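Serine-threonine phosphatase 2C (Toxoplasma gondii, PDB 2I44) probably removes phosphate from phosphoserine and phosphothreonine residues of proteins, as a metal-dependent phosphatase of the PP2C family, and binds calcium ions in this crystal. Local coordinates at residues 26-29 with 35-38; 48-53 with 90-95. One frame throughout, in Å; residues are numbered along the deposited sequence.

From the N terminus, strand 22-29 runs through one of the two antiparallel sheets that make up the beta sandwich of the PP2C fold. Contact 1 closes the short loop that leaves this strand, setting 26-29 against 35-38, which leads into strand 38-43 of the other sheet, close to the calcium site. The chain then turns through the segment 48-53, in the loop leading into strand 53-62. Contact 2 closes a longer excursion, through strand 53-62 and helix 66-80 to the end of helix 83-92, tying that helix end to the strand-connecting loop. The two contacts follow in series, neither nesting nor crossing, with centres about 33 Å apart.

Contact 1 of 2, residues 26-29 with 35-38; sequences IFTD and HQED
T28 and Q36 reach for each other from opposite directions, and their meeting is the closest approach of strand 26-29 to the segment 35-38. T28 OG1 lies 3.1 Å from Q36 NE2, but the angle is poor for a hydrogen bond. The carboxamide nitrogen is also near the backbone, with Q36 NE2 3.3 Å from D29 O. Q36 gets there because its CG stands anti to the backbone N (chi1 172°) and the chain then bends at chi2 (50°), folding the amide back so that its oxygen meets the backbone N of D38. There Q36 OE1 accepts a hydrogen bond from D38 N at 3.0 Å, nearly straight at the hydrogen (162°) though the donor is tilted from the carbonyl plane. Glutamine suits the place: one end of its amide faces the strand while the other braces the backbone at D38.

A water provides a bonded bridge, 3.0 Å from T28 OG1 and donating to D38 O at 2.7 Å. The threonine hydroxyl also bonds to T314 and the carbonyl of I313; able to donate and accept, it suits several polar partners. D38 OD2 bonds to the hydroxyls of T314 and T265, a carboxylate oxygen being able to accept from both. These bonds probably help to place the side chain of the buried D38, which comes within about 4 Å of a calcium ion and about 3 Å of the side chain of D60. This placement is consistent with a second-shell role for D38 beside the calcium site.

Farther out, strand 22-29 pairs with strand 313-320, while F27 and D29 pack on helix 291-305 and I26 touches F40 and L42 of strand 38-43. The contact therefore lies where the chain passes from one sheet of the sandwich to the other.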
# COMPACT_ATOMS: atom_id res chain seq x y z
N ILE A 26 1.49 13.66 5.16
CA ILE A 26 0.72 12.48 5.52
C ILE A 26 -0.35 12.89 6.50
O ILE A 26 -0.05 13.56 7.49
CB ILE A 26 1.60 11.40 6.20
CG1 ILE A 26 2.87 11.15 5.39
CG2 ILE A 26 0.82 10.09 6.33
CD1 ILE A 26 3.86 10.23 6.09
N PHE A 27 -1.58 12.48 6.24
CA PHE A 27 -2.69 12.80 7.13
C PHE A 27 -3.62 11.60 7.23
O PHE A 27 -3.84 10.90 6.24
CB PHE A 27 -3.47 14.01 6.62
CG PHE A 27 -4.40 14.60 7.64
CD1 PHE A 27 -3.91 15.48 8.61
CD2 PHE A 27 -5.75 14.27 7.66
CE1 PHE A 27 -4.76 16.01 9.59
CE2 PHE A 27 -6.61 14.79 8.64
CZ PHE A 27 -6.11 15.67 9.60
N THR A 28 -4.17 11.38 8.41
CA THR A 28 -5.07 10.26 8.63
C THR A 28 -6.23 10.69 9.52
O THR A 28 -6.13 11.67 10.25
CB THR A 28 -4.34 9.07 9.29
OG1 THR A 28 -5.21 7.93 9.33
CG2 THR A 28 -3.90 9.42 10.72
N ASP A 29 -7.33 9.96 9.45
CA ASP A 29 -8.50 10.27 10.26
C ASP A 29 -9.27 8.98 10.50
O ASP A 29 -9.36 8.14 9.61
CB ASP A 29 -9.39 11.30 9.56
CG ASP A 29 -10.41 11.91 10.50
OD1 ASP A 29 -11.30 11.18 10.98
OD2 ASP A 29 -10.31 13.13 10.77
N HIS A 35 -12.59 1.95 15.40
CA HIS A 35 -11.15 1.77 15.53
C HIS A 35 -10.40 2.44 14.39
O HIS A 35 -10.94 2.62 13.31
CB HIS A 35 -10.79 0.28 15.47
CG HIS A 35 -11.26 -0.52 16.65
ND1 HIS A 35 -11.30 -1.89 16.63
CD2 HIS A 35 -11.66 -0.14 17.89
CE1 HIS A 35 -11.70 -2.34 17.80
NE2 HIS A 35 -11.92 -1.29 18.59
N GLN A 36 -9.14 2.79 14.63
CA GLN A 36 -8.30 3.38 13.60
C GLN A 36 -7.37 2.23 13.20
O GLN A 36 -6.42 1.92 13.93
CB GLN A 36 -7.49 4.55 14.15
CG GLN A 36 -6.43 5.11 13.19
CD GLN A 36 -6.96 5.39 11.79
OE1 GLN A 36 -7.24 4.47 11.03
NE2 GLN A 36 -7.10 6.67 11.46
N GLU A 37 -7.65 1.60 12.07
CA GLU A 37 -6.85 0.47 11.63
C GLU A 37 -5.94 0.75 10.44
O GLU A 37 -5.34 -0.17 9.88
CB GLU A 37 -7.77 -0.72 11.35
CG GLU A 37 -8.79 -0.91 12.47
CD GLU A 37 -9.48 -2.27 12.45
OE1 GLU A 37 -9.84 -2.75 11.36
OE2 GLU A 37 -9.66 -2.85 13.55
N ASP A 38 -5.86 2.02 10.05
CA ASP A 38 -4.98 2.42 8.96
C ASP A 38 -3.62 2.71 9.59
O ASP A 38 -3.53 3.22 10.71
CB ASP A 38 -5.47 3.72 8.31
CG ASP A 38 -6.44 3.49 7.16
OD1 ASP A 38 -6.90 2.34 6.95
OD2 ASP A 38 -6.76 4.49 6.47
O HOH W 1 -3.49 5.88 10.71

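Contact 2 of 2, residues 48-53 with 90-95; sequences PGRDDC and EMLRSD
R50 and L92 meet at about a right angle, each with CG anti to its carbonyl carbon, and a bend at chi3 (67°) turns the arginine's guanidinium across the leucine. L92 CD2 then sits over the centre of that flat group, 4.1 Å above its plane, while R50 CD touches L92 CD1 at 3.8 Å. The buried C53 packs its SG against L92 CD1 at 4.2 Å. Leucine fits because it branches: CD1 touches both R50 CD and C53 SG, while CD2 covers the guanidinium face.

D52 fixes the rotation of the guanidinium by a side-on grip, R50 NE to D52 OD1 at 2.8 Å and R50 NH2 to D52 OD2 at 2.7 Å. At its edge, R50 NH1 donates to a water at 2.8 Å, which bonds weakly to L92 O near the helix end. R93, just past the helix, extends its chain to give a weak bond from R93 NH2 to P48 O at 3.3 Å.

The salt bridge thus stays within the segment 48-53. Across to the helix end the contact relies on van der Waals packing of a leucine on an arginine and a cysteine, a water and one weak bond, and the salt bridge probably serves to keep the arginine's face presented to L92.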
# COMPACT_ATOMS: atom_id res chain seq x y z
N PRO A 48 21.80 5.17 3.27
CA PRO A 48 22.78 6.05 3.91
C PRO A 48 23.82 6.58 2.92
O PRO A 48 24.36 5.82 2.11
CB PRO A 48 23.41 5.16 4.98
CG PRO A 48 22.27 4.28 5.38
CD PRO A 48 21.66 3.91 4.04
N GLY A 49 24.08 7.88 3.00
CA GLY A 49 25.05 8.50 2.12
C GLY A 49 24.43 9.05 0.84
O GLY A 49 25.10 9.77 0.10
N ARG A 50 23.17 8.71 0.58
CA ARG A 50 22.49 9.19 -0.62
C ARG A 50 21.32 10.06 -0.23
O ARG A 50 20.86 10.03 0.90
CB ARG A 50 21.99 8.02 -1.48
CG ARG A 50 23.06 7.12 -2.05
CD ARG A 50 22.46 6.15 -3.06
NE ARG A 50 21.97 6.85 -4.25
CZ ARG A 50 22.73 7.21 -5.28
NH1 ARG A 50 24.03 6.94 -5.26
NH2 ARG A 50 22.21 7.85 -6.31
N ASP A 51 20.82 10.84 -1.18
CA ASP A 51 19.69 11.71 -0.90
C ASP A 51 18.62 11.57 -1.97
O ASP A 51 17.80 12.47 -2.15
CB ASP A 51 20.16 13.16 -0.80
CG ASP A 51 20.56 13.74 -2.14
OD1 ASP A 51 20.90 12.96 -3.06
OD2 ASP A 51 20.54 14.98 -2.28
N ASP A 52 18.62 10.45 -2.67
CA ASP A 52 17.65 10.21 -3.73
C ASP A 52 16.93 8.86 -3.57
O ASP A 52 16.46 8.28 -4.56
CB ASP A 52 18.34 10.26 -5.09
CG ASP A 52 19.34 9.14 -5.27
OD1 ASP A 52 19.82 8.61 -4.24
OD2 ASP A 52 19.64 8.79 -6.43
N CYS A 53 16.87 8.36 -2.34
CA CYS A 53 16.20 7.10 -2.05
C CYS A 53 15.24 7.24 -0.88
O CYS A 53 15.59 7.81 0.16
CB CYS A 53 17.21 6.00 -1.72
SG CYS A 53 18.25 5.51 -3.10
N GLU A 90 25.17 -2.00 -3.51
CA GLU A 90 26.50 -2.16 -4.09
C GLU A 90 26.65 -1.45 -5.44
O GLU A 90 27.68 -0.82 -5.71
CB GLU A 90 26.83 -3.64 -4.27
CG GLU A 90 26.81 -4.44 -2.98
CD GLU A 90 27.23 -5.88 -3.19
OE1 GLU A 90 28.41 -6.10 -3.56
OE2 GLU A 90 26.38 -6.78 -3.00
N MSE A 91 25.62 -1.56 -6.27
CA MSE A 91 25.65 -0.94 -7.60
C MSE A 91 25.58 0.58 -7.53
O MSE A 91 26.21 1.27 -8.32
CB MSE A 91 24.50 -1.46 -8.45
CG MSE A 91 24.59 -1.03 -9.91
SE MSE A 91 23.15 -1.76 -10.96
CE MSE A 91 23.72 -3.60 -11.00
N LEU A 92 24.82 1.10 -6.58
CA LEU A 92 24.72 2.55 -6.42
C LEU A 92 26.05 3.10 -5.93
O LEU A 92 26.38 4.26 -6.17
CB LEU A 92 23.59 2.92 -5.44
CG LEU A 92 22.15 2.74 -5.93
CD1 LEU A 92 21.18 2.99 -4.81
CD2 LEU A 92 21.89 3.69 -7.10
N ARG A 93 26.82 2.27 -5.23
CA ARG A 93 28.11 2.67 -4.70
C ARG A 93 29.28 2.26 -5.60
O ARG A 93 30.44 2.39 -5.21
CB ARG A 93 28.31 2.06 -3.31
CG ARG A 93 27.37 2.62 -2.26
CD ARG A 93 27.50 1.94 -0.91
NE ARG A 93 26.57 2.51 0.05
CZ ARG A 93 26.43 2.10 1.31
NH1 ARG A 93 27.18 1.10 1.77
NH2 ARG A 93 25.55 2.70 2.10
N SER A 94 28.97 1.78 -6.80
CA SER A 94 30.00 1.32 -7.73
C SER A 94 30.27 2.30 -8.87
O SER A 94 29.63 3.33 -8.99
CB SER A 94 29.58 -0.00 -8.36
OG SER A 94 28.59 0.23 -9.34
N ASP A 95 31.24 1.93 -9.71
CA ASP A 95 31.61 2.73 -10.87
C ASP A 95 30.68 2.42 -12.04
O ASP A 95 30.37 3.30 -12.85
CB ASP A 95 33.06 2.43 -11.29
CG ASP A 95 34.07 3.03 -10.34
OD1 ASP A 95 33.98 4.25 -10.09
OD2 ASP A 95 34.95 2.29 -9.85
O HOH W 2 25.71 5.69 -3.40